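Local coordinates for protein 3-oxoadipate enol-lactonase (Burkholderia xenovorans, PDB 2XUA) that probably hydrolyses the enol-lactone of 3-oxoadipate in bacterial catechol breakdown, using an alpha/beta hydrolase fold with a helical cap over the pocket, at residues 133-138 against 192-197; 124-129 against 222-227. One frame throughout, in Å; residues are numbered along the deposited sequence.

Interaction 1: 133-138 against 192-197; sequences EVWVPR and AIDAAD. With SHF (laevulinic acid), chain C.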
loop_
_atom_site.group_PDB
_atom_site.type_symbol
_atom_site.label_atom_id
_atom_site.label_comp_id
_atom_site.label_asym_id
_atom_site.label_seq_id
_atom_site.Cartn_x
_atom_site.Cartn_y
_atom_site.Cartn_z
ATOM N N GLU B 133 22.868 16.159 -13.585
ATOM C CA GLU B 133 23.092 15.053 -14.544
ATOM C C GLU B 133 22.198 13.845 -14.217
ATOM O O GLU B 133 21.903 13.019 -15.097
ATOM C CB GLU B 133 24.584 14.630 -14.600
ATOM C CG GLU B 133 25.577 15.692 -15.168
ATOM C CD GLU B 133 25.659 17.011 -14.361
ATOM O OE1 GLU B 133 25.660 16.950 -13.101
ATOM O OE2 GLU B 133 25.726 18.123 -14.995
ATOM N N VAL B 134 21.721 13.769 -12.974
ATOM C CA VAL B 134 20.802 12.672 -12.608
ATOM C C VAL B 134 19.361 13.159 -12.780
ATOM O O VAL B 134 18.574 12.530 -13.448
ATOM C CB VAL B 134 21.054 12.119 -11.161
ATOM C CG1 VAL B 134 20.002 11.028 -10.815
ATOM C CG2 VAL B 134 22.410 11.486 -11.052
ATOM N N TRP B 135 19.055 14.318 -12.233
ATOM C CA TRP B 135 17.665 14.741 -12.054
ATOM C C TRP B 135 17.046 15.290 -13.296
ATOM O O TRP B 135 15.812 15.242 -13.463
ATOM C CB TRP B 135 17.590 15.817 -10.976
ATOM C CG TRP B 135 17.883 15.280 -9.597
ATOM C CD1 TRP B 135 18.874 15.673 -8.765
ATOM C CD2 TRP B 135 17.171 14.226 -8.910
ATOM N NE1 TRP B 135 18.829 14.955 -7.597
ATOM C CE2 TRP B 135 17.805 14.042 -7.674
ATOM C CE3 TRP B 135 16.045 13.430 -9.226
ATOM C CZ2 TRP B 135 17.359 13.117 -6.745
ATOM C CZ3 TRP B 135 15.585 12.513 -8.281
ATOM C CH2 TRP B 135 16.239 12.365 -7.063
ATOM N N VAL B 136 17.870 15.896 -14.165
ATOM C CA VAL B 136 17.288 16.529 -15.358
ATOM C C VAL B 136 16.763 15.458 -16.348
ATOM O O VAL B 136 15.584 15.505 -16.747
ATOM C CB VAL B 136 18.267 17.584 -15.968
ATOM C CG1 VAL B 136 17.790 18.074 -17.339
ATOM C CG2 VAL B 136 18.400 18.748 -15.039
ATOM N N PRO B 137 17.599 14.447 -16.699
ATOM C CA PRO B 137 17.150 13.320 -17.537
ATOM C C PRO B 137 16.066 12.482 -16.869
ATOM O O PRO B 137 15.199 11.927 -17.524
ATOM C CB PRO B 137 18.405 12.423 -17.664
ATOM C CG PRO B 137 19.547 13.284 -17.295
ATOM C CD PRO B 137 19.053 14.376 -16.387
ATOM N N ARG B 138 16.116 12.379 -15.560
ATOM C CA ARG B 138 15.102 11.638 -14.837
ATOM C C ARG B 138 13.711 12.195 -15.060
ATOM O O ARG B 138 12.762 11.434 -15.345
ATOM C CB ARG B 138 15.439 11.632 -13.353
ATOM C CG ARG B 138 14.584 10.611 -12.588
ATOM C CD ARG B 138 14.851 10.750 -11.125
ATOM N NE ARG B 138 16.020 10.084 -10.532
ATOM C CZ ARG B 138 16.715 9.068 -11.034
ATOM N NH1 ARG B 138 16.408 8.563 -12.222
ATOM N NH2 ARG B 138 17.743 8.561 -10.327
ATOM N N ALA B 192 12.361 19.851 -7.573
ATOM C CA ALA B 192 12.595 20.328 -6.213
ATOM C C ALA B 192 13.885 19.894 -5.555
ATOM O O ALA B 192 14.540 20.707 -4.866
ATOM C CB ALA B 192 11.377 20.030 -5.268
ATOM N N ILE B 193 14.178 18.583 -5.613
ATOM C CA ILE B 193 15.355 18.046 -4.962
ATOM C C ILE B 193 16.626 18.632 -5.663
ATOM O O ILE B 193 17.592 19.019 -5.003
ATOM C CB ILE B 193 15.349 16.508 -5.049
ATOM C CG1 ILE B 193 14.120 15.914 -4.279
ATOM C CG2 ILE B 193 16.668 15.940 -4.605
ATOM C CD1 ILE B 193 13.652 14.581 -4.937
ATOM N N ASP B 194 16.600 18.682 -6.992
ATOM C CA ASP B 194 17.816 19.120 -7.750
ATOM C C ASP B 194 18.149 20.572 -7.387
ATOM O O ASP B 194 19.328 20.941 -7.268
ATOM C CB ASP B 194 17.575 18.973 -9.286
ATOM C CG ASP B 194 18.871 19.161 -10.113
ATOM O OD1 ASP B 194 19.965 18.857 -9.608
ATOM O OD2 ASP B 194 18.784 19.607 -11.273
ATOM N N ALA B 195 17.110 21.379 -7.153
ATOM C CA ALA B 195 17.299 22.813 -6.839
ATOM C C ALA B 195 17.697 23.095 -5.398
ATOM O O ALA B 195 18.250 24.144 -5.099
ATOM C CB ALA B 195 16.085 23.583 -7.206
ATOM N N ALA B 196 17.431 22.155 -4.498
ATOM C CA ALA B 196 17.673 22.351 -3.083
ATOM C C ALA B 196 19.085 21.987 -2.739
ATOM O O ALA B 196 19.526 20.838 -2.826
ATOM C CB ALA B 196 16.688 21.511 -2.218
ATOM N N ASP B 197 19.825 22.973 -2.306
ATOM C CA ASP B 197 21.140 22.681 -1.800
ATOM C C ASP B 197 21.133 23.288 -0.421
ATOM O O ASP B 197 21.252 24.527 -0.250
ATOM C CB ASP B 197 22.199 23.284 -2.715
ATOM C CG ASP B 197 23.590 23.069 -2.192
ATOM O OD1 ASP B 197 23.747 22.537 -1.072
ATOM O OD2 ASP B 197 24.517 23.487 -2.900
HETATM C C4 SHF C . 13.682 8.007 -6.440
HETATM C C5 SHF C . 13.383 7.845 -4.944
HETATM C C3 SHF C . 15.099 8.379 -6.905
HETATM C C2 SHF C . 16.300 8.061 -5.977
HETATM C C1 SHF C . 17.660 7.922 -6.783
HETATM O O4 SHF C . 12.785 7.792 -7.277
HETATM O O1 SHF C . 17.971 6.746 -7.047
HETATM O OH1 SHF C . 18.405 8.928 -7.042
#
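Trp135 of helix 132-145 lies across Ile193 and Asp194 near the C-terminal end of helix 183-195, where the backbones come closest at 6.1 Å between Trp135 CA and Asp194 CA. The indole, its CG anti to its own carbonyl carbon (chi1 -69°), reaches over to the second helix and supplies most of the surface that its own segment buries. The dense part is apolar: Ile193 places CB above one face of the ring, toward its rim, while its CG2 branch comes in obliquely to 3.6 Å from Trp135 CZ2. Further along the six-membered ring, Ile193 CD1 approaches Trp135 CH2. Asp194 runs past the tryptophan in the opposite direction, its CB 3.6 Å from Trp135 CB and its carboxylate turned 43° from the indole plane. Asp194 OD1 lies 3.5 Å from Trp135 CD1, a contact with carbon; the polar partners of the pair are Arg128 for Asp194 and Ile129 for the indole nitrogen, which helps fix the rotation of the buried ring. Toward solvent the packing thins to Val136 CG2, 3.9 Å from Asp194 OD2, and Val136 itself is exposed.

A separate part of helix 132-145 reaches the ligand pocket. One helical turn along from Val134, Arg138 turns to laevulinic acid, a chi3 bend (-83°) helping to bring NH2 to 3.4 Å from OH1 of the ligand in a weak hydrogen bond. Tyr186 and Arg157 also hydrogen-bond this ligand. The contact thus joins two of the helices inserted between strands 117-123 and 209-214, which form the cap of this alpha/beta hydrolase; beneath it Ile193 rests on Met101 and Leu104 of helix 101-112, and Trp135 also touches Leu35 and Cys190.

Interaction 2: 124-129 against 222-227; sequences NTAARI and PAQGRE
Ala126 and Gln224 bring the two backbones to 5.5 Å between their CA atoms, where the irregular segment 124-129, following strand 117-123, passes the first turns of helix 222-231. Gln224 sets CG beside its backbone N (chi1 -69°) and runs on extended from there, which carries the amide past Ala126 to Arg128 O. The methyl of Ala126 meets the glutamine along its length, CB lying 3.8 Å from both Gln224 CB and Gln224 CD. At the far end Gln224 NE2 comes to 3.2 Å from Arg128 O, but at an angle too poor for a hydrogen bond. Water joins them instead: one molecule donates to Arg128 O at 3.0 Å and weakly accepts from Gln224 NE2. A second water connects the backbones, accepting from Ala127 N at 2.9 Å and donating to Gln224 O at 2.8 Å. Gln224 OE1 accepts from the backbone N of Thr221, just before the helix, which helps hold the amide's orientation. Direct packing rests on one small methyl, and the polar link across the contact runs through two ordered waters, one between backbone atoms and one from Arg128 O to the Gln224 amide.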
loop_
_atom_site.group_PDB
_atom_site.type_symbol
_atom_site.label_atom_id
_atom_site.label_comp_id
_atom_site.label_asym_id
_atom_site.label_seq_id
_atom_site.Cartn_x
_atom_site.Cartn_y
_atom_site.Cartn_z
ATOM N N ASN B 124 19.028 8.035 4.841
ATOM C CA ASN B 124 19.401 7.848 3.447
ATOM C C ASN B 124 19.292 9.117 2.668
ATOM O O ASN B 124 18.628 9.182 1.692
ATOM C CB ASN B 124 18.525 6.727 2.828
ATOM C CG ASN B 124 18.818 5.415 3.432
ATOM O OD1 ASN B 124 19.869 4.789 3.122
ATOM N ND2 ASN B 124 17.974 4.993 4.375
ATOM N N THR B 125 19.985 10.153 3.126
ATOM C CA THR B 125 19.750 11.478 2.601
ATOM C C THR B 125 21.079 12.272 2.527
ATOM O O THR B 125 22.147 11.720 2.797
ATOM C CB THR B 125 18.659 12.222 3.458
ATOM O OG1 THR B 125 18.253 13.377 2.750
ATOM C CG2 THR B 125 19.220 12.669 4.777
ATOM N N ALA B 126 21.013 13.566 2.176
ATOM C CA ALA B 126 22.213 14.419 2.087
ATOM C C ALA B 126 21.628 15.815 2.063
ATOM O O ALA B 126 20.433 15.956 1.720
ATOM C CB ALA B 126 22.969 14.215 0.710
ATOM N N ALA B 127 22.446 16.834 2.361
ATOM C CA ALA B 127 21.968 18.226 2.294
ATOM C C ALA B 127 21.835 18.735 0.844
ATOM O O ALA B 127 21.164 19.766 0.600
ATOM C CB ALA B 127 22.853 19.158 3.132
ATOM N N ARG B 128 22.473 18.013 -0.080
ATOM C CA ARG B 128 22.305 18.153 -1.529
ATOM C C ARG B 128 22.328 16.719 -2.131
ATOM O O ARG B 128 23.332 15.984 -2.051
ATOM C CB ARG B 128 23.336 19.181 -2.131
ATOM C CG ARG B 128 23.789 18.982 -3.593
ATOM C CD ARG B 128 22.658 18.851 -4.536
ATOM N NE ARG B 128 22.875 19.411 -5.875
ATOM C CZ ARG B 128 22.029 19.212 -6.893
ATOM N NH1 ARG B 128 20.944 18.447 -6.724
ATOM N NH2 ARG B 128 22.235 19.776 -8.060
ATOM N N ILE B 129 21.162 16.288 -2.633
ATOM C CA ILE B 129 20.982 14.907 -3.160
ATOM C C ILE B 129 21.176 14.944 -4.685
ATOM O O ILE B 129 20.545 15.722 -5.423
ATOM C CB ILE B 129 19.590 14.296 -2.779
ATOM C CG1 ILE B 129 19.449 14.213 -1.266
ATOM C CG2 ILE B 129 19.375 12.885 -3.414
ATOM C CD1 ILE B 129 17.997 13.975 -0.806
ATOM N N PRO B 222 27.020 7.139 2.140
ATOM C CA PRO B 222 27.603 7.234 3.508
ATOM C C PRO B 222 28.438 8.527 3.683
ATOM O O PRO B 222 28.213 9.312 4.634
ATOM C CB PRO B 222 28.442 5.974 3.625
ATOM C CG PRO B 222 27.764 4.992 2.620
ATOM C CD PRO B 222 27.252 5.832 1.514
ATOM N N ALA B 223 29.322 8.812 2.712
ATOM C CA ALA B 223 30.151 10.011 2.755
ATOM C C ALA B 223 29.280 11.279 2.905
ATOM O O ALA B 223 29.569 12.214 3.663
ATOM C CB ALA B 223 31.019 10.100 1.460
ATOM N N GLN B 224 28.181 11.326 2.209
ATOM C CA GLN B 224 27.341 12.485 2.372
ATOM C C GLN B 224 26.617 12.552 3.723
ATOM O O GLN B 224 26.226 13.653 4.180
ATOM C CB GLN B 224 26.308 12.504 1.271
ATOM C CG GLN B 224 26.912 12.783 -0.144
ATOM C CD GLN B 224 25.821 12.704 -1.231
ATOM O OE1 GLN B 224 25.161 11.696 -1.374
ATOM N NE2 GLN B 224 25.658 13.767 -1.990
ATOM N N GLY B 225 26.387 11.366 4.271
ATOM C CA GLY B 225 25.752 11.119 5.551
ATOM C C GLY B 225 26.646 11.647 6.660
ATOM O O GLY B 225 26.190 12.389 7.508
ATOM N N ARG B 226 27.913 11.231 6.651
ATOM C CA ARG B 226 28.964 11.845 7.487
ATOM C C ARG B 226 29.132 13.377 7.384
ATOM O O ARG B 226 29.192 14.060 8.406
ATOM C CB ARG B 226 30.240 11.031 7.329
ATOM C CG ARG B 226 30.030 9.534 7.758
ATOM C CD ARG B 226 31.290 8.729 7.788
ATOM N NE ARG B 226 31.849 8.579 6.437
ATOM C CZ ARG B 226 31.678 7.529 5.609
ATOM N NH1 ARG B 226 30.971 6.461 5.975
ATOM N NH2 ARG B 226 32.249 7.542 4.405
ATOM N N GLU B 227 29.172 13.948 6.180
ATOM C CA GLU B 227 29.285 15.405 6.065
ATOM C C GLU B 227 28.086 16.054 6.753
ATOM O O GLU B 227 28.217 17.076 7.442
ATOM C CB GLU B 227 29.273 15.872 4.619
ATOM C CG GLU B 227 30.525 15.614 3.835
ATOM C CD GLU B 227 30.250 15.897 2.364
ATOM O OE1 GLU B 227 30.024 17.099 2.080
ATOM O OE2 GLU B 227 30.189 14.928 1.534
HETATM O O HOH W 1 25.101 15.958 3.151
HETATM O O HOH W 2 25.049 15.302 -4.425
#

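How the interactions relate
The loop 124-129 connects the two contacts, whose centres are 15 Å apart. Arg128 NH2 forms a salt bridge with Asp194 OD1 at 2.9 Å, and Ile129 O accepts a hydrogen bond from Trp135 NE1, also at 2.9 Å; these two bonds tie the cap helices back to the loop. Asp197 OD1 packs against Arg128 CB. Along the chain interaction 1 is nested within the loop closed by interaction 2. Arg138 brings interaction 1 into the laevulinic acid pocket, whereas the side chain of Gln224 stays about 9 Å from the ligand, between nearest atoms. The side chains of Trp135 and Gln224 lie near the probable Ser100-His244-Asp217 triad without touching it, while Thr125 OG1 hydrogen-bonds Ser100 O.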